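Local coordinates for protein Cel44C (Paenibacillus polymyxa, PDB 2YIH) that hydrolyses the beta-1,4-glucan backbone of xyloglucan and probably cellulose, as the calcium-binding family 44 glycoside hydrolase part of a larger multidomain enzyme, at residues G47-G52 against N58-G63; G253-S256 against D260-L263; A312-W317 against S428-S433. The protein carries 8 engineered substitutions. One frame throughout, in Å; residues are numbered along the deposited sequence.

Contact 1 of 3, residues G47-G52 against N58-G63; sequences GNRMTG and NMSNAG. With BGC (beta-D-glucopyranose), chain B; EDO (1,2-ethanediol), chain M.
R49 lays its guanidinium flat against the backbone of N61-A62: A62 N sits 3.5 Å above the plane, over its centre, and A62 CB covers the same group at 3.4 Å from R49 NH2. A bend about the CB-CG bond (chi2 -85°) brings the guanidinium over the N61-A62 peptide. Its NH1 then reaches S60, whose hydroxyl approaches near the guanidinium edge; NH1 of R49 donates to S60 OG over 3.0 Å at an N-H...O angle of 156°, with OG tilted slightly out of the plane. S60 in turn holds OG between its own backbone N and carbonyl carbon (chi1 62°), directed at the arginine. NH1 also forms a salt bridge to D71, so one nitrogen serves a hydroxyl and a carboxylate. NE and NH2 each donate to one oxygen of an ethanediol, NE to O1 and NH2 to O2; the diol was probably picked up from the crystallisation liquor.

The segments belong to the loop that follows barrel strand 42-45 of the TIM barrel: a short, weakly bonded helical turn at 48-51 packs beside strand 60-61, the edge of a small antiparallel sheet with 69-71 and 122-123. Between the two backbones sits a water that donates to R49 O and accepts from N61 N at 2.9 Å, with a weaker bond from G52 N. Further along, S60 CA points its hydrogen almost straight at G52 O, a CA-H...O contact of 3.6 Å.

Beyond A62, N61 OD1 accepts from G63 N at 2.8 Å, an Asx turn, while N61 ND2 is held by S70 and H68. N48, at the other end, belongs to the glycan pocket: its ND2 bonds weakly to glucose O3 at 3.4 Å and is held more firmly by D65.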
loop_
_atom_site.group_PDB
_atom_site.type_symbol
_atom_site.label_atom_id
_atom_site.label_comp_id
_atom_site.label_asym_id
_atom_site.label_seq_id
_atom_site.Cartn_x
_atom_site.Cartn_y
_atom_site.Cartn_z
ATOM N N GLY A 47 -7.964 -2.265 6.352
ATOM C CA GLY A 47 -9.008 -2.960 5.622
ATOM C C GLY A 47 -10.337 -3.022 6.350
ATOM O O GLY A 47 -10.505 -2.436 7.414
ATOM N N ASN A 48 -11.292 -3.735 5.759
ATOM C CA ASN A 48 -12.701 -3.595 6.205
ATOM C C ASN A 48 -12.875 -3.967 7.684
ATOM O O ASN A 48 -13.683 -3.355 8.390
ATOM C CB ASN A 48 -13.590 -4.469 5.326
ATOM C CG ASN A 48 -13.635 -3.977 3.895
ATOM O OD1 ASN A 48 -13.344 -2.830 3.641
ATOM N ND2 ASN A 48 -14.113 -4.815 2.976
ATOM N N ARG A 49 -12.141 -4.976 8.158
ATOM C CA ARG A 49 -12.319 -5.399 9.566
ATOM C C ARG A 49 -11.939 -4.331 10.576
ATOM O O ARG A 49 -12.332 -4.421 11.753
ATOM C CB ARG A 49 -11.521 -6.691 9.855
ATOM C CG ARG A 49 -12.279 -7.937 9.421
ATOM C CD ARG A 49 -13.243 -8.385 10.514
ATOM N NE ARG A 49 -13.922 -9.642 10.163
ATOM C CZ ARG A 49 -14.664 -10.330 11.034
ATOM N NH1 ARG A 49 -14.777 -9.895 12.295
ATOM N NH2 ARG A 49 -15.216 -11.501 10.678
ATOM N N MET A 50 -11.100 -3.362 10.175
ATOM C CA MET A 50 -10.631 -2.410 11.180
ATOM C C MET A 50 -11.608 -1.286 11.497
ATOM O O MET A 50 -11.479 -0.629 12.539
ATOM C CB MET A 50 -9.247 -1.864 10.811
ATOM C CG MET A 50 -8.125 -2.913 11.031
ATOM S SD MET A 50 -8.045 -3.518 12.741
ATOM C CE MET A 50 -7.440 -2.056 13.580
ATOM N N THR A 51 -12.593 -1.084 10.624
ATOM C CA THR A 51 -13.577 0.007 10.844
ATOM C C THR A 51 -14.305 -0.182 12.181
ATOM O O THR A 51 -14.431 0.774 12.985
ATOM C CB THR A 51 -14.616 0.011 9.702
ATOM O OG1 THR A 51 -13.940 0.404 8.488
ATOM C CG2 THR A 51 -15.794 0.979 10.036
ATOM N N GLY A 52 -14.783 -1.413 12.413
ATOM C CA GLY A 52 -15.491 -1.719 13.662
ATOM C C GLY A 52 -14.705 -2.484 14.706
ATOM O O GLY A 52 -15.297 -3.081 15.632
ATOM N N ASN A 58 -11.130 -6.622 21.482
ATOM C CA ASN A 58 -10.610 -7.194 20.207
ATOM C C ASN A 58 -11.652 -7.714 19.230
ATOM O O ASN A 58 -11.297 -8.335 18.236
ATOM C CB ASN A 58 -9.517 -8.247 20.430
ATOM C CG ASN A 58 -8.341 -7.694 21.195
ATOM O OD1 ASN A 58 -7.590 -6.845 20.682
ATOM N ND2 ASN A 58 -8.173 -8.155 22.444
ATOM N N MET A 59 -12.929 -7.449 19.504
ATOM C CA MET A 59 -14.002 -7.839 18.598
ATOM C C MET A 59 -14.060 -6.909 17.400
ATOM O O MET A 59 -13.625 -5.740 17.455
ATOM C CB MET A 59 -15.366 -7.879 19.335
ATOM C CG MET A 59 -15.394 -8.908 20.506
ATOM S SD MET A 59 -15.065 -10.606 19.906
ATOM C CE MET A 59 -13.363 -10.833 20.377
ATOM N N SER A 60 -14.547 -7.425 16.282
ATOM C CA SER A 60 -14.696 -6.571 15.088
ATOM C C SER A 60 -15.853 -7.132 14.277
ATOM O O SER A 60 -16.347 -8.246 14.579
ATOM C CB SER A 60 -13.391 -6.566 14.257
ATOM O OG SER A 60 -13.086 -7.876 13.800
ATOM N N ASN A 61 -16.242 -6.415 13.228
ATOM C CA ASN A 61 -17.353 -6.821 12.374
ATOM C C ASN A 61 -16.951 -6.886 10.898
ATOM O O ASN A 61 -16.314 -5.955 10.347
ATOM C CB ASN A 61 -18.551 -5.876 12.577
ATOM C CG ASN A 61 -19.847 -6.416 11.987
ATOM O OD1 ASN A 61 -20.036 -6.396 10.762
ATOM N ND2 ASN A 61 -20.738 -6.944 12.857
ATOM N N ALA A 62 -17.285 -8.020 10.284
ATOM C CA ALA A 62 -16.946 -8.303 8.871
ATOM C C ALA A 62 -17.693 -7.414 7.897
ATOM O O ALA A 62 -17.288 -7.307 6.742
ATOM C CB ALA A 62 -17.262 -9.768 8.543
ATOM N N GLY A 63 -18.830 -6.864 8.314
ATOM C CA GLY A 63 -19.679 -6.143 7.377
ATOM C C GLY A 63 -20.108 -7.057 6.224
ATOM O O GLY A 63 -20.347 -8.249 6.423
HETATM C C2 BGC B . -15.959 -3.601 -2.285
HETATM C C3 BGC B . -15.271 -3.234 -0.969
HETATM C C4 BGC B . -13.779 -3.555 -1.067
HETATM C C5 BGC B . -13.152 -3.021 -2.353
HETATM C C6 BGC B . -11.747 -3.609 -2.472
HETATM C C1 BGC B . -15.259 -2.879 -3.436
HETATM O O2 BGC B . -17.345 -3.233 -2.267
HETATM O O3 BGC B . -15.833 -3.976 0.125
HETATM O O4 BGC B . -13.018 -3.099 0.064
HETATM O O5 BGC B . -13.938 -3.404 -3.488
HETATM O O6 BGC B . -11.755 -5.015 -2.186
HETATM C C1 EDO M . -13.622 -11.509 6.616
HETATM O O1 EDO M . -13.871 -10.290 7.354
HETATM C C2 EDO M . -13.213 -12.620 7.592
HETATM O O2 EDO M . -14.349 -13.081 8.340
HETATM O O HOH W 1 -15.020 -4.163 11.883
#

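Contact 2 of 3, residues G253-S256 against D260-L263; sequences GNYS and DYYL
The ring of Y255 lies flat over the start of a helical turn, with Y261 CA 3.7 Å from its centroid and only 3° off the ring normal, a CH-pi contact made with backbone rather than side chain. Around that central contact, Y261 CB meets the same face, and D260 CB comes obliquely to Y255 CD1 at 3.7 Å. The two tyrosine rings are nearly perpendicular, their planes 86° apart; CE2 of Y255 reaches CD1 of Y261 at 3.6 Å, at the edge of the latter ring. Y261 turns its CG anti to the backbone N (chi1 169°), which carries its ring beside Y255 instead of beneath it.

This is the short link between helix 248-251 and helix 258-273 of the TIM barrel: the loop leaving the earlier helix folds Y255 back onto the first turn of the later one. G253, with positive phi, marks where the chain leaves helix 248-251.

A water joins the polar side, accepting from S256 N at 2.9 Å and donating to D260 OD2 at 2.7 Å. The other carboxylate oxygen, OD1, accepts from S344, tying helix 258-273 to helix 337-348. One turn further along, Y255 OH is hydrogen-bonded to D264 OD2, which anchors the far end of the ring, while the Y261 ring packs on V209 and W248.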
loop_
_atom_site.group_PDB
_atom_site.type_symbol
_atom_site.label_atom_id
_atom_site.label_comp_id
_atom_site.label_asym_id
_atom_site.label_seq_id
_atom_site.Cartn_x
_atom_site.Cartn_y
_atom_site.Cartn_z
ATOM N N GLY A 253 -17.364 23.441 -5.577
ATOM C CA GLY A 253 -16.839 24.734 -6.054
ATOM C C GLY A 253 -16.086 24.572 -7.357
ATOM O O GLY A 253 -16.623 24.032 -8.314
ATOM N N ASN A 254 -14.813 24.978 -7.366
ATOM C CA ASN A 254 -13.969 24.863 -8.551
ATOM C C ASN A 254 -12.928 23.747 -8.419
ATOM O O ASN A 254 -11.830 23.864 -8.949
ATOM C CB ASN A 254 -13.244 26.201 -8.835
ATOM C CG ASN A 254 -14.204 27.328 -9.159
ATOM O OD1 ASN A 254 -15.136 27.154 -9.940
ATOM N ND2 ASN A 254 -14.004 28.481 -8.525
ATOM N N TYR A 255 -13.250 22.692 -7.669
ATOM C CA TYR A 255 -12.299 21.597 -7.477
ATOM C C TYR A 255 -12.439 20.606 -8.621
ATOM O O TYR A 255 -13.556 20.314 -9.085
ATOM C CB TYR A 255 -12.544 20.897 -6.137
ATOM C CG TYR A 255 -12.228 21.700 -4.893
ATOM C CD1 TYR A 255 -10.925 22.107 -4.599
ATOM C CD2 TYR A 255 -13.230 21.994 -3.975
ATOM C CE1 TYR A 255 -10.634 22.838 -3.429
ATOM C CE2 TYR A 255 -12.965 22.675 -2.797
ATOM C CZ TYR A 255 -11.660 23.089 -2.521
ATOM O OH TYR A 255 -11.414 23.760 -1.347
ATOM N N SER A 256 -11.316 20.053 -9.073
ATOM C CA SER A 256 -11.362 19.088 -10.168
ATOM C C SER A 256 -11.944 17.752 -9.725
ATOM O O SER A 256 -12.411 16.971 -10.555
ATOM C CB SER A 256 -9.963 18.839 -10.749
ATOM O OG SER A 256 -9.438 20.054 -11.283
ATOM N N ASP A 260 -8.862 16.963 -4.321
ATOM C CA ASP A 260 -8.491 18.369 -4.088
ATOM C C ASP A 260 -9.259 19.003 -2.943
ATOM O O ASP A 260 -8.667 19.709 -2.112
ATOM C CB ASP A 260 -8.731 19.197 -5.363
ATOM C CG ASP A 260 -7.766 18.830 -6.478
ATOM O OD1 ASP A 260 -6.716 18.214 -6.197
ATOM O OD2 ASP A 260 -8.082 19.109 -7.649
ATOM N N TYR A 261 -10.568 18.725 -2.879
ATOM C CA TYR A 261 -11.398 19.253 -1.789
ATOM C C TYR A 261 -10.841 18.799 -0.434
ATOM O O TYR A 261 -10.719 19.585 0.506
ATOM C CB TYR A 261 -12.872 18.810 -1.959
ATOM C CG TYR A 261 -13.754 19.074 -0.743
ATOM C CD1 TYR A 261 -14.423 20.291 -0.594
ATOM C CD2 TYR A 261 -13.963 18.090 0.240
ATOM C CE1 TYR A 261 -15.233 20.527 0.533
ATOM C CE2 TYR A 261 -14.771 18.321 1.357
ATOM C CZ TYR A 261 -15.401 19.541 1.495
ATOM O OH TYR A 261 -16.183 19.788 2.583
ATOM N N TYR A 262 -10.560 17.506 -0.334
ATOM C CA TYR A 262 -10.055 16.943 0.921
ATOM C C TYR A 262 -8.714 17.562 1.326
ATOM O O TYR A 262 -8.526 17.972 2.469
ATOM C CB TYR A 262 -9.920 15.437 0.796
ATOM C CG TYR A 262 -9.426 14.721 2.049
ATOM C CD1 TYR A 262 -10.331 14.271 3.033
ATOM C CD2 TYR A 262 -8.072 14.383 2.182
ATOM C CE1 TYR A 262 -9.876 13.581 4.142
ATOM C CE2 TYR A 262 -7.618 13.694 3.262
ATOM C CZ TYR A 262 -8.525 13.273 4.225
ATOM O OH TYR A 262 -8.069 12.539 5.256
ATOM N N LEU A 263 -7.793 17.643 0.371
ATOM C CA LEU A 263 -6.470 18.198 0.645
ATOM C C LEU A 263 -6.568 19.643 1.113
ATOM O O LEU A 263 -5.992 20.018 2.140
ATOM C CB LEU A 263 -5.566 18.080 -0.582
ATOM C CG LEU A 263 -5.074 16.668 -0.881
ATOM C CD1 LEU A 263 -4.707 16.534 -2.346
ATOM C CD2 LEU A 263 -3.895 16.311 0.017
HETATM O O HOH W 2 -9.122 21.538 -8.006
#

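Contact 3 of 3, residues A312-W317 against S428-S433; sequences APRTLW and SDIVNS
R314 reaches from its short helical turn to I430 and V431. CB points at the opposite loop, and with CG turned away from the carbonyl carbon (chi1 -71°) the chain keeps on toward I430. CD is the first atom to come near the partner, R314 CD lying 4.1 Å from I430 O. There the chain bends (chi3 64°), and the R314 side chain crosses that of I430 at about a right angle. NE of R314 lies 4.0 Å from I430 CD1, and R314 NH2 comes nearer the same methyl at 3.6 Å, while I430 CG1 stands over one face of the guanidinium, offset toward its rim. NH1 of R314 comes to 3.9 Å from V431 CG2, at a slant.

No hydrogen bond crosses between the segments, so the meeting is apolar methyls against a flat cation. The charge is answered from its own side: NE forms a salt bridge with D318, and NH1 donates to Q311, whose amide nitrogen also bonds to V431 O. The contact thus joins two domains, the loop after helix 303-311 of the TIM barrel and the turn between strands 421-427 and 433-439 of the beta domain. W317 stands beside it, its CH2 at 4.4 Å from I430 CD1, a looser touch.

The turn bearing I430 and V431 is shaped by D429. Its OD1 receives the backbone amides of V431 and N432 from the same face of the carboxylate; the V431 bond makes an Asx turn, and with N432 an Asx motif. D429 OD2 uses its syn lone pair for N432 ND2 at 2.9 Å and also meets K8 in a salt bridge. D429 O, meanwhile, takes both the amide and the hydroxyl of S433, one from each face of its carbonyl plane.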
loop_
_atom_site.group_PDB
_atom_site.type_symbol
_atom_site.label_atom_id
_atom_site.label_comp_id
_atom_site.label_asym_id
_atom_site.label_seq_id
_atom_site.Cartn_x
_atom_site.Cartn_y
_atom_site.Cartn_z
ATOM N N ALA A 312 -0.577 -3.232 -17.312
ATOM C CA ALA A 312 -1.328 -2.354 -16.393
ATOM C C ALA A 312 -0.496 -1.416 -15.485
ATOM O O ALA A 312 -0.952 -0.302 -15.165
ATOM C CB ALA A 312 -2.313 -3.195 -15.541
ATOM N N PRO A 313 0.698 -1.851 -15.037
ATOM C CA PRO A 313 1.480 -0.912 -14.252
ATOM C C PRO A 313 1.769 0.407 -14.977
ATOM O O PRO A 313 2.062 1.389 -14.315
ATOM C CB PRO A 313 2.776 -1.692 -13.990
ATOM C CG PRO A 313 2.267 -3.144 -13.894
ATOM C CD PRO A 313 1.333 -3.192 -15.060
ATOM N N ARG A 314 1.713 0.427 -16.305
ATOM C CA ARG A 314 1.954 1.678 -17.043
ATOM C C ARG A 314 0.888 2.771 -16.743
ATOM O O ARG A 314 1.159 3.965 -16.875
ATOM C CB ARG A 314 2.061 1.419 -18.537
ATOM C CG ARG A 314 3.368 0.684 -18.878
ATOM C CD ARG A 314 3.327 0.103 -20.276
ATOM N NE ARG A 314 3.237 1.174 -21.273
ATOM C CZ ARG A 314 2.924 1.013 -22.563
ATOM N NH1 ARG A 314 2.627 -0.194 -23.055
ATOM N NH2 ARG A 314 2.848 2.093 -23.365
ATOM N N THR A 315 -0.301 2.361 -16.285
ATOM C CA THR A 315 -1.321 3.342 -15.864
ATOM C C THR A 315 -0.859 4.163 -14.665
ATOM O O THR A 315 -1.340 5.271 -14.431
ATOM C CB THR A 315 -2.648 2.631 -15.603
ATOM O OG1 THR A 315 -3.019 2.002 -16.845
ATOM C CG2 THR A 315 -3.755 3.617 -15.177
ATOM N N LEU A 316 0.110 3.630 -13.935
ATOM C CA LEU A 316 0.658 4.392 -12.790
ATOM C C LEU A 316 1.458 5.623 -13.229
ATOM O O LEU A 316 1.475 6.615 -12.488
ATOM C CB LEU A 316 1.599 3.508 -11.963
ATOM C CG LEU A 316 0.872 2.337 -11.277
ATOM C CD1 LEU A 316 1.945 1.484 -10.611
ATOM C CD2 LEU A 316 -0.174 2.770 -10.234
ATOM N N TRP A 317 2.188 5.507 -14.353
ATOM C CA TRP A 317 3.251 6.486 -14.718
ATOM C C TRP A 317 3.297 6.999 -16.160
ATOM O O TRP A 317 3.848 8.083 -16.411
ATOM C CB TRP A 317 4.646 5.962 -14.353
ATOM C CG TRP A 317 5.071 4.847 -15.253
ATOM C CD1 TRP A 317 4.842 3.500 -15.062
ATOM C CD2 TRP A 317 5.800 4.963 -16.492
ATOM N NE1 TRP A 317 5.337 2.780 -16.139
ATOM C CE2 TRP A 317 5.944 3.655 -17.014
ATOM C CE3 TRP A 317 6.347 6.046 -17.202
ATOM C CZ2 TRP A 317 6.592 3.397 -18.228
ATOM C CZ3 TRP A 317 6.971 5.792 -18.428
ATOM C CH2 TRP A 317 7.101 4.486 -18.919
ATOM N N SER A 428 14.689 0.835 -24.811
ATOM C CA SER A 428 14.191 1.153 -26.146
ATOM C C SER A 428 12.825 0.524 -26.438
ATOM O O SER A 428 12.196 0.822 -27.460
ATOM C CB SER A 428 15.209 0.672 -27.188
ATOM O OG SER A 428 15.359 -0.747 -27.126
ATOM N N ASP A 429 12.336 -0.338 -25.545
ATOM C CA ASP A 429 11.054 -0.989 -25.787
ATOM C C ASP A 429 10.237 -1.104 -24.502
ATOM O O ASP A 429 10.381 -2.068 -23.740
ATOM C CB ASP A 429 11.271 -2.368 -26.422
ATOM C CG ASP A 429 9.964 -3.111 -26.723
ATOM O OD1 ASP A 429 8.848 -2.667 -26.319
ATOM O OD2 ASP A 429 10.070 -4.175 -27.384
ATOM N N ILE A 430 9.370 -0.130 -24.270
ATOM C CA ILE A 430 8.642 -0.085 -22.997
ATOM C C ILE A 430 7.461 -1.036 -22.949
ATOM O O ILE A 430 6.848 -1.195 -21.893
ATOM C CB ILE A 430 8.178 1.337 -22.620
ATOM C CG1 ILE A 430 7.084 1.830 -23.567
ATOM C CG2 ILE A 430 9.371 2.288 -22.559
ATOM C CD1 ILE A 430 6.340 3.062 -23.016
ATOM N N VAL A 431 7.155 -1.681 -24.075
ATOM C CA VAL A 431 6.046 -2.649 -24.114
ATOM C C VAL A 431 6.542 -4.032 -23.667
ATOM O O VAL A 431 5.936 -4.719 -22.804
ATOM C CB VAL A 431 5.406 -2.731 -25.535
ATOM C CG1 VAL A 431 4.280 -3.757 -25.525
ATOM C CG2 VAL A 431 4.861 -1.367 -25.974
ATOM N N ASN A 432 7.602 -4.504 -24.315
ATOM C CA ASN A 432 8.111 -5.825 -24.028
ATOM C C ASN A 432 9.052 -5.895 -22.849
ATOM O O ASN A 432 9.291 -6.983 -22.340
ATOM C CB ASN A 432 8.791 -6.424 -25.280
ATOM C CG ASN A 432 7.783 -6.746 -26.341
ATOM O OD1 ASN A 432 6.857 -7.527 -26.089
ATOM N ND2 ASN A 432 7.856 -6.042 -27.480
ATOM N N SER A 433 9.583 -4.750 -22.403
ATOM C CA SER A 433 10.512 -4.780 -21.259
ATOM C C SER A 433 10.163 -3.691 -20.248
ATOM O O SER A 433 9.478 -2.713 -20.582
ATOM C CB SER A 433 11.966 -4.577 -21.702
ATOM O OG SER A 433 12.197 -3.209 -22.086
#

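Overall arrangement
Contacts 1 and 2 both belong to the TIM barrel, the first in the loop after strand 42-45 and the second between helices 248-251 and 258-273, whereas contact 3 joins the barrel to the beta domain. They follow one another along the chain without touching. Contact 1 touches the bound glycan through a weak bond from N48, and M59 has its side chain about 9 Å from that of the calcium ligand E56. Contacts 2 and 3 lie away from the annotated sites. Centres of contacts 1 and 3 are 37 Å apart, on opposite sides of the chain's centre; contact 2 lies 30 Å from each, with nearest atoms about 14 Å from contact 1 and 15 Å from contact 3.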